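Local atomic coordinates of UDP-D-quinovosamine 4-dehydrogenase (Vibrio fischeri, PDB entry 3NKL), a protein that probably acts as a membrane-associated oxidoreductase and lyase on nucleotide-linked sugars, this chain being its Rossmann-like alpha/beta domain. Residues 96-101 against 109-114; 83-88 against 120-125; 8-13 against 35-40. All coordinates share one frame; numbering follows the deposited sequence.

Contact 1 of 3, residues 96-101 against 109-114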
loop_
_atom_site.group_PDB
_atom_site.type_symbol
_atom_site.label_atom_id
_atom_site.label_comp_id
_atom_site.label_asym_id
_atom_site.label_seq_id
_atom_site.Cartn_x
_atom_site.Cartn_y
_atom_site.Cartn_z
ATOM N N LEU B 96 -1.122 13.809 -11.059
ATOM C CA LEU B 96 -1.144 14.442 -9.740
ATOM C C LEU B 96 -0.885 13.354 -8.727
ATOM O O LEU B 96 -1.140 12.189 -8.999
ATOM C CB LEU B 96 -2.501 15.070 -9.422
ATOM C CG LEU B 96 -3.155 15.917 -10.513
ATOM C CD1 LEU B 96 -4.524 16.447 -10.035
ATOM C CD2 LEU B 96 -2.228 17.056 -10.832
ATOM N N THR B 97 -0.383 13.736 -7.556
ATOM C CA THR B 97 -0.040 12.745 -6.534
ATOM C C THR B 97 -0.507 13.157 -5.143
ATOM O O THR B 97 -0.505 14.347 -4.801
ATOM C CB THR B 97 1.497 12.472 -6.471
ATOM O OG1 THR B 97 1.777 11.506 -5.437
ATOM C CG2 THR B 97 2.271 13.746 -6.165
ATOM N N ILE B 98 -0.878 12.171 -4.330
ATOM C CA ILE B 98 -1.141 12.442 -2.915
ATOM C C ILE B 98 0.216 12.652 -2.224
ATOM O O ILE B 98 1.260 12.398 -2.834
ATOM C CB ILE B 98 -1.916 11.279 -2.265
ATOM C CG1 ILE B 98 -1.028 10.038 -2.101
ATOM C CG2 ILE B 98 -3.190 10.940 -3.091
ATOM C CD1 ILE B 98 -1.747 8.919 -1.285
ATOM N N PRO B 99 0.213 13.093 -0.950
ATOM C CA PRO B 99 1.475 13.319 -0.229
ATOM C C PRO B 99 2.379 12.095 -0.090
ATOM O O PRO B 99 1.943 10.966 -0.280
ATOM C CB PRO B 99 1.008 13.771 1.182
ATOM C CG PRO B 99 -0.338 14.434 0.891
ATOM C CD PRO B 99 -0.958 13.533 -0.162
ATOM N N ASN B 100 3.635 12.342 0.260
ATOM C CA ASN B 100 4.571 11.278 0.603
ATOM C C ASN B 100 4.169 10.597 1.903
ATOM O O ASN B 100 3.489 11.179 2.757
ATOM C CB ASN B 100 5.991 11.828 0.729
ATOM C CG ASN B 100 6.504 12.372 -0.583
ATOM O OD1 ASN B 100 6.199 11.820 -1.646
ATOM N ND2 ASN B 100 7.266 13.468 -0.527
ATOM N N LEU B 101 4.619 9.364 2.052
ATOM C CA LEU B 101 4.262 8.542 3.193
ATOM C C LEU B 101 4.473 9.244 4.536
ATOM O O LEU B 101 3.589 9.248 5.393
ATOM C CB LEU B 101 5.048 7.226 3.162
ATOM C CG LEU B 101 4.257 6.381 4.158
ATOM C CD1 LEU B 101 3.499 5.219 3.509
ATOM C CD2 LEU B 101 5.052 6.001 5.375
ATOM N N LEU B 109 -0.212 16.101 6.403
ATOM C CA LEU B 109 -0.908 16.409 5.153
ATOM C C LEU B 109 -2.031 15.390 4.961
ATOM O O LEU B 109 -1.914 14.251 5.389
ATOM C CB LEU B 109 0.060 16.363 3.968
ATOM C CG LEU B 109 1.246 17.325 3.959
ATOM C CD1 LEU B 109 2.035 17.162 2.664
ATOM C CD2 LEU B 109 0.774 18.802 4.100
ATOM N N SER B 110 -3.108 15.802 4.309
ATOM C CA SER B 110 -4.232 14.909 4.035
ATOM C C SER B 110 -4.020 14.162 2.720
ATOM O O SER B 110 -3.402 14.685 1.796
ATOM C CB SER B 110 -5.517 15.738 3.929
ATOM O OG SER B 110 -6.542 15.005 3.291
ATOM N N ILE B 111 -4.538 12.943 2.633
ATOM C CA ILE B 111 -4.485 12.175 1.393
ATOM C C ILE B 111 -5.160 12.928 0.242
ATOM O O ILE B 111 -4.816 12.749 -0.929
ATOM C CB ILE B 111 -5.128 10.778 1.592
ATOM C CG1 ILE B 111 -4.260 9.934 2.523
ATOM C CG2 ILE B 111 -5.225 10.011 0.278
ATOM C CD1 ILE B 111 -4.800 8.540 2.741
ATOM N N GLY B 112 -6.110 13.794 0.572
ATOM C CA GLY B 112 -6.827 14.513 -0.470
ATOM C C GLY B 112 -6.039 15.659 -1.087
ATOM O O GLY B 112 -6.501 16.255 -2.041
ATOM N N GLN B 113 -4.874 16.008 -0.534
ATOM C CA GLN B 113 -4.087 17.103 -1.125
ATOM C C GLN B 113 -3.348 16.568 -2.348
ATOM O O GLN B 113 -2.445 15.734 -2.232
ATOM C CB GLN B 113 -3.098 17.692 -0.110
ATOM C CG GLN B 113 -3.764 18.384 1.090
ATOM C CD GLN B 113 -2.747 18.981 2.065
ATOM O OE1 GLN B 113 -2.667 18.576 3.225
ATOM N NE2 GLN B 113 -1.985 19.969 1.595
ATOM N N LEU B 114 -3.727 17.043 -3.524
ATOM C CA LEU B 114 -3.186 16.505 -4.769
ATOM C C LEU B 114 -2.245 17.521 -5.392
ATOM O O LEU B 114 -2.657 18.643 -5.679
ATOM C CB LEU B 114 -4.339 16.230 -5.747
ATOM C CG LEU B 114 -5.283 15.084 -5.351
ATOM C CD1 LEU B 114 -6.485 15.048 -6.279
ATOM C CD2 LEU B 114 -4.532 13.742 -5.371
#
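Pro99 presses the outer edge of its ring onto the turn 110-113 and meets carbonyl oxygens as well as carbon: CG lies 3.2 Å from Ser110 O, and CD lies 3.4 Å from Gln113 O. CG also rests against Leu109 CB at 3.7 Å, where the leucine branch reaches across the ring with Leu109 CD1 close to Pro99 CB. Ile98 splits its branches between two partners. Its CG2 touches Ile111 O at 3.3 Å and Leu114 CD2 at 3.9 Å, while CD1 runs beside Ile111 CG2, the two isoleucines pointing the same way. This division follows from the first torsion (chi1 71°), which sets CG1 between the backbone N and the carbonyl carbon and leaves CG2 beside the N. No hydrogen bond joins the two segments; a CA-H...O contact runs from Leu114 CA to Thr97 O, 3.4 Å long. It lies where strand 94-97 of the Rossmann-like sheet meets its antiparallel edge strand 115-116, and Thr97 pairs through its backbone with Lys115. The surface that receives Pro99 is shaped by a type I turn with three internal bonds. Gln113 N reaches Ser110 O, Gly112 N donates to Ser110 OG in an ST turn, and Ser110 N donates to Gln113 OE1 at 3.0 Å, tilted 25° from the amide carbonyl plane. Farther out, Ile98 packs on Ala15 and Leu19 of helix 14-25, Ile111 on Gln18 and Met22 of the same helix, and Leu104 of helix 101-105 touches both Pro99 and Ile111.

Contact 2 of 3, residues 83-88 against 120-125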
loop_
_atom_site.group_PDB
_atom_site.type_symbol
_atom_site.label_atom_id
_atom_site.label_comp_id
_atom_site.label_asym_id
_atom_site.label_seq_id
_atom_site.Cartn_x
_atom_site.Cartn_y
_atom_site.Cartn_z
ATOM N N VAL B 83 9.248 5.513 -12.628
ATOM C CA VAL B 83 8.859 4.590 -13.694
ATOM C C VAL B 83 7.380 4.781 -14.021
ATOM O O VAL B 83 6.984 4.933 -15.186
ATOM C CB VAL B 83 9.097 3.132 -13.276
ATOM C CG1 VAL B 83 8.357 2.191 -14.207
ATOM C CG2 VAL B 83 10.590 2.832 -13.252
ATOM N N ILE B 84 6.560 4.785 -12.975
ATOM C CA ILE B 84 5.124 4.993 -13.128
ATOM C C ILE B 84 4.811 6.354 -13.775
ATOM O O ILE B 84 4.021 6.446 -14.725
ATOM C CB ILE B 84 4.421 4.861 -11.767
ATOM C CG1 ILE B 84 4.454 3.386 -11.301
ATOM C CG2 ILE B 84 2.981 5.422 -11.842
ATOM C CD1 ILE B 84 3.928 3.197 -9.884
ATOM N N ILE B 85 5.450 7.401 -13.280
ATOM C CA ILE B 85 5.141 8.754 -13.753
ATOM C C ILE B 85 5.502 8.883 -15.219
ATOM O O ILE B 85 4.735 9.433 -16.010
ATOM C CB ILE B 85 5.898 9.838 -12.955
ATOM C CG1 ILE B 85 5.309 9.982 -11.541
ATOM C CG2 ILE B 85 5.825 11.189 -13.679
ATOM C CD1 ILE B 85 6.268 10.669 -10.529
ATOM N N GLU B 86 6.660 8.370 -15.601
ATOM C CA GLU B 86 7.069 8.472 -17.000
ATOM C C GLU B 86 6.159 7.665 -17.925
ATOM O O GLU B 86 5.867 8.095 -19.046
ATOM C CB GLU B 86 8.545 8.080 -17.166
ATOM C CG GLU B 86 9.471 9.049 -16.418
ATOM C CD GLU B 86 10.956 8.805 -16.669
ATOM O OE1 GLU B 86 11.365 8.633 -17.842
ATOM O OE2 GLU B 86 11.720 8.804 -15.685
ATOM N N SER B 87 5.700 6.511 -17.453
ATOM C CA SER B 87 4.756 5.695 -18.215
ATOM C C SER B 87 3.467 6.473 -18.495
ATOM O O SER B 87 2.890 6.371 -19.574
ATOM C CB SER B 87 4.465 4.363 -17.497
ATOM O OG SER B 87 3.460 4.481 -16.484
ATOM N N LEU B 88 3.030 7.275 -17.532
ATOM C CA LEU B 88 1.828 8.092 -17.718
ATOM C C LEU B 88 2.071 9.331 -18.582
ATOM O O LEU B 88 1.215 9.733 -19.388
ATOM C CB LEU B 88 1.260 8.514 -16.348
ATOM C CG LEU B 88 0.858 7.318 -15.473
ATOM C CD1 LEU B 88 0.637 7.769 -14.034
ATOM C CD2 LEU B 88 -0.444 6.698 -16.037
ATOM N N ASP B 120 10.471 17.795 -13.901
ATOM C CA ASP B 120 11.653 16.942 -13.891
ATOM C C ASP B 120 11.250 15.469 -13.869
ATOM O O ASP B 120 11.751 14.671 -14.662
ATOM C CB ASP B 120 12.535 17.242 -12.680
ATOM C CG ASP B 120 13.341 18.519 -12.850
ATOM O OD1 ASP B 120 13.560 18.948 -14.004
ATOM O OD2 ASP B 120 13.762 19.088 -11.821
ATOM N N ASP B 121 10.345 15.114 -12.960
ATOM C CA ASP B 121 9.892 13.730 -12.845
ATOM C C ASP B 121 9.054 13.348 -14.058
ATOM O O ASP B 121 9.175 12.240 -14.581
ATOM C CB ASP B 121 9.067 13.523 -11.582
ATOM C CG ASP B 121 9.937 13.396 -10.337
ATOM O OD1 ASP B 121 9.391 13.272 -9.219
ATOM O OD2 ASP B 121 11.174 13.416 -10.493
ATOM N N LEU B 122 8.190 14.263 -14.493
ATOM C CA LEU B 122 7.328 13.997 -15.641
ATOM C C LEU B 122 8.141 13.620 -16.871
ATOM O O LEU B 122 7.757 12.739 -17.646
ATOM C CB LEU B 122 6.526 15.262 -15.986
ATOM C CG LEU B 122 5.297 15.104 -16.886
ATOM C CD1 LEU B 122 4.193 14.276 -16.176
ATOM C CD2 LEU B 122 4.786 16.488 -17.234
ATOM N N LEU B 123 9.239 14.338 -17.089
ATOM C CA LEU B 123 9.977 14.227 -18.338
ATOM C C LEU B 123 11.217 13.340 -18.197
ATOM O O LEU B 123 11.857 12.993 -19.184
ATOM C CB LEU B 123 10.371 15.624 -18.877
ATOM C CG LEU B 123 9.205 16.588 -19.170
ATOM C CD1 LEU B 123 9.717 17.877 -19.790
ATOM C CD2 LEU B 123 8.165 15.952 -20.086
ATOM N N GLY B 124 11.546 12.968 -16.967
ATOM C CA GLY B 124 12.715 12.147 -16.732
ATOM C C GLY B 124 13.935 12.938 -17.145
ATOM O O GLY B 124 14.689 12.519 -18.026
ATOM N N ARG B 125 14.106 14.095 -16.509
ATOM C CA ARG B 125 15.241 14.977 -16.756
ATOM C C ARG B 125 16.481 14.544 -15.967
ATOM O O ARG B 125 17.615 14.871 -16.333
ATOM C CB ARG B 125 14.871 16.420 -16.400
ATOM C CG ARG B 125 13.874 17.072 -17.343
ATOM C CD ARG B 125 13.523 18.469 -16.862
ATOM N NE ARG B 125 12.967 19.310 -17.917
ATOM C CZ ARG B 125 12.622 20.584 -17.750
ATOM N NH1 ARG B 125 12.774 21.158 -16.563
ATOM N NH2 ARG B 125 12.125 21.283 -18.761
HETATM O O HOH W 1 11.064 10.503 -13.827
HETATM O O HOH W 2 10.804 10.123 -20.032
#
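The carboxylate of Glu86 lies flat against Gly124, whose CA sits over one face, 3.6 Å from OE2 and only slightly farther from CD and OE1. Two waters lie on that same side of the carboxylate plane, one beyond each oxygen. The contact is thus a partly solvated helix-to-helix junction on the surface of a Rossmann-like alpha/beta domain, where helix 78-89 meets the C-terminal end of helix 119-123. That end closes with the bond pattern of a Schellman motif: Arg125 N donates to Asp120 O, Gly124 N makes a weak bond to Asp121 O, and Gly124 has positive phi. With no side chain on Gly124, the carboxylate can approach its CA directly. Glu86 gets there with CG beside its own backbone N (chi1 -64°) and the chain extended beyond, which also brings CG to 3.7 Å from Asp121 O. The apolar half of the interface is carried on the helix 78-89 side by Ile85. Its CG2 meets the backbone, 3.6 Å from Asp121 O and 3.7 Å from Leu122 CA, while CD1 reaches obliquely over Asp121 CB at 4.1 Å. Val117, in the loop ahead of helix 119-123, packs on both Ile85 and Leu122, and the OG of Ser118 bonds to the backbone N of Asp121. No direct hydrogen bond spans the segments, so the polar link is made by water: one donates to Glu86 OE2 and, at 2.7 Å, to Asp121 O; the other donates to Glu86 OE1 at 2.7 Å and to Leu123 O at 3.2 Å.

Contact 3 of 3, residues 8-13 against 35-40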
loop_
_atom_site.group_PDB
_atom_site.type_symbol
_atom_site.label_atom_id
_atom_site.label_comp_id
_atom_site.label_asym_id
_atom_site.label_seq_id
_atom_site.Cartn_x
_atom_site.Cartn_y
_atom_site.Cartn_z
ATOM N N LEU B 8 -8.331 8.046 -13.467
ATOM C CA LEU B 8 -7.932 6.770 -12.914
ATOM C C LEU B 8 -7.107 7.036 -11.665
ATOM O O LEU B 8 -6.400 8.054 -11.578
ATOM C CB LEU B 8 -7.063 5.971 -13.887
ATOM C CG LEU B 8 -7.647 5.662 -15.267
ATOM C CD1 LEU B 8 -6.581 5.002 -16.126
ATOM C CD2 LEU B 8 -8.860 4.750 -15.114
ATOM N N ILE B 9 -7.181 6.113 -10.713
ATOM C CA ILE B 9 -6.313 6.179 -9.531
ATOM C C ILE B 9 -5.301 5.060 -9.631
ATOM O O ILE B 9 -5.667 3.885 -9.733
ATOM C CB ILE B 9 -7.103 6.016 -8.224
ATOM C CG1 ILE B 9 -8.060 7.203 -8.045
ATOM C CG2 ILE B 9 -6.138 5.834 -7.017
ATOM C CD1 ILE B 9 -8.952 7.090 -6.825
ATOM N N TYR B 10 -4.020 5.429 -9.641
ATOM C CA TYR B 10 -2.955 4.447 -9.698
ATOM C C TYR B 10 -2.633 4.092 -8.250
ATOM O O TYR B 10 -2.137 4.930 -7.509
ATOM C CB TYR B 10 -1.722 5.051 -10.381
ATOM C CG TYR B 10 -0.827 4.061 -11.087
ATOM C CD1 TYR B 10 -0.136 3.076 -10.379
ATOM C CD2 TYR B 10 -0.667 4.110 -12.469
ATOM C CE1 TYR B 10 0.688 2.170 -11.025
ATOM C CE2 TYR B 10 0.165 3.209 -13.124
ATOM C CZ TYR B 10 0.822 2.244 -12.405
ATOM O OH TYR B 10 1.636 1.367 -13.076
ATOM N N GLY B 11 -2.923 2.850 -7.862
ATOM C CA GLY B 11 -2.665 2.352 -6.515
ATOM C C GLY B 11 -3.993 1.912 -5.918
ATOM O O GLY B 11 -4.821 2.753 -5.576
ATOM N N ALA B 12 -4.199 0.600 -5.817
ATOM C CA ALA B 12 -5.437 0.060 -5.256
ATOM C C ALA B 12 -5.240 -0.549 -3.870
ATOM O O ALA B 12 -5.908 -1.524 -3.507
ATOM C CB ALA B 12 -6.068 -0.968 -6.213
ATOM N N GLY B 13 -4.330 0.033 -3.095
ATOM C CA GLY B 13 -4.120 -0.392 -1.718
ATOM C C GLY B 13 -4.935 0.524 -0.826
ATOM O O GLY B 13 -5.779 1.278 -1.311
ATOM N N ILE B 35 -5.751 1.505 -11.230
ATOM C CA ILE B 35 -4.659 0.763 -11.833
ATOM C C ILE B 35 -3.774 0.255 -10.686
ATOM O O ILE B 35 -3.520 0.992 -9.731
ATOM C CB ILE B 35 -3.822 1.658 -12.755
ATOM C CG1 ILE B 35 -4.696 2.222 -13.879
ATOM C CG2 ILE B 35 -2.650 0.874 -13.363
ATOM C CD1 ILE B 35 -5.090 1.171 -14.914
ATOM N N ASP B 36 -3.329 -0.996 -10.762
ATOM C CA ASP B 36 -2.409 -1.546 -9.748
ATOM C C ASP B 36 -1.438 -2.556 -10.365
ATOM O O ASP B 36 -1.846 -3.404 -11.161
ATOM C CB ASP B 36 -3.192 -2.202 -8.609
ATOM C CG ASP B 36 -2.337 -2.391 -7.343
ATOM O OD1 ASP B 36 -2.514 -1.617 -6.379
ATOM O OD2 ASP B 36 -1.485 -3.305 -7.320
ATOM N N ASP B 37 -0.161 -2.451 -9.995
ATOM C CA ASP B 37 0.893 -3.317 -10.519
ATOM C C ASP B 37 0.720 -4.765 -10.065
ATOM O O ASP B 37 1.344 -5.667 -10.612
ATOM C CB ASP B 37 2.275 -2.830 -10.057
ATOM C CG ASP B 37 2.650 -1.470 -10.631
ATOM O OD1 ASP B 37 2.267 -1.176 -11.782
ATOM O OD2 ASP B 37 3.348 -0.694 -9.935
ATOM N N ASP B 38 -0.115 -4.991 -9.055
ATOM C CA ASP B 38 -0.276 -6.341 -8.490
ATOM C C ASP B 38 -1.232 -7.187 -9.337
ATOM O O ASP B 38 -2.450 -7.061 -9.241
ATOM C CB ASP B 38 -0.750 -6.254 -7.029
ATOM C CG ASP B 38 -0.811 -7.618 -6.328
ATOM O OD1 ASP B 38 -0.792 -8.671 -7.004
ATOM O OD2 ASP B 38 -0.895 -7.623 -5.081
ATOM N N ARG B 39 -0.668 -8.043 -10.177
ATOM C CA ARG B 39 -1.468 -8.924 -11.023
ATOM C C ARG B 39 -2.534 -9.694 -10.250
ATOM O O ARG B 39 -3.583 -10.028 -10.801
ATOM C CB ARG B 39 -0.567 -9.905 -11.764
ATOM C CG ARG B 39 0.258 -9.259 -12.850
ATOM C CD ARG B 39 1.257 -10.240 -13.432
ATOM N NE ARG B 39 2.008 -9.654 -14.536
ATOM C CZ ARG B 39 2.972 -10.285 -15.194
ATOM N NH1 ARG B 39 3.302 -11.525 -14.857
ATOM N NH2 ARG B 39 3.607 -9.677 -16.188
ATOM N N LYS B 40 -2.269 -9.982 -8.980
ATOM C CA LYS B 40 -3.255 -10.668 -8.148
ATOM C C LYS B 40 -4.551 -9.864 -8.029
ATOM O O LYS B 40 -5.617 -10.424 -7.757
ATOM C CB LYS B 40 -2.689 -10.959 -6.755
ATOM C CG LYS B 40 -1.529 -11.953 -6.742
ATOM C CD LYS B 40 -0.953 -12.122 -5.341
ATOM C CE LYS B 40 0.234 -13.077 -5.340
ATOM N NZ LYS B 40 0.859 -13.204 -3.991
#
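Tyr10 and Ile35 are bridge partners on neighbouring parallel strands, and both project from the same side of the sheet. The isoleucine lays its CG2 over one face of the tyrosine ring, offset toward the rim, 3.7 Å from CE2 and near enough to the ring normal to count as a CH-pi contact. The ring takes this pose because CG stands opposite the backbone N (chi1 -152°), carrying the phenol outward past Ile35 to Asp37. There Tyr10 OH donates to Asp37 OD1 at 2.9 Å, approaching from the syn side and somewhat out of the carboxylate plane; ring and carboxylate are steeply inclined, 69° apart. On its other branch Ile35 meets Leu8, CG1 lying 4.0 Å from Leu8 CD1. The backbone bridge consists of Ile35 N to Ile9 O, 2.8 Å, and Gly11 N to Ile35 O, 2.7 Å. Asp36 then continues the link beyond the strand end. Its OD1 takes the N-H of Ala12 at 2.8 Å on the anti lone pair, while OD2 uses its own anti lone pair for Asp38 N, also 2.8 Å, closing an Asx turn. This is the crossover region of a Rossmann-like fold: Gly11 and Gly13, with Gly16, fit a GxGxxG loop leading into helix 14-25, and a sulfate, probably from the crystallisation liquor, comes within about 3 Å of Gly13 (nearest atoms), consistent with a phosphate-binding pocket. OD1 of Asp36 thus ties the glycine-rich loop to the end of strand 29-35, while OD2 is taken up by its own turn. Asp37 receives the Tyr10 hydroxyl on OD1, and its OD2 forms an intersubunit salt bridge with Lys40 of the second subunit, an environment that probably favours its ionised form.

From the N terminus, contact 3 closes first: strand 5-10 runs into helix 14-25 and returns through strand 29-35, so residues 8-13 meet 35-40 at the ends of two central parallel strands. The chain then passes through strand 68-71 to helix 78-89, where contact 2 opens. Before it closes at 120-125, contact 1 opens at 96-101 and closes at 109-114, and so lies wholly within the larger loop. Contact 1 joins strand 94-97 to the approach to edge strand 115-116, while contact 2 ties two helices. Contacts 2 and 3 meet through Ile84, which packs on Tyr10 and Asp37; contact 1 touches neither.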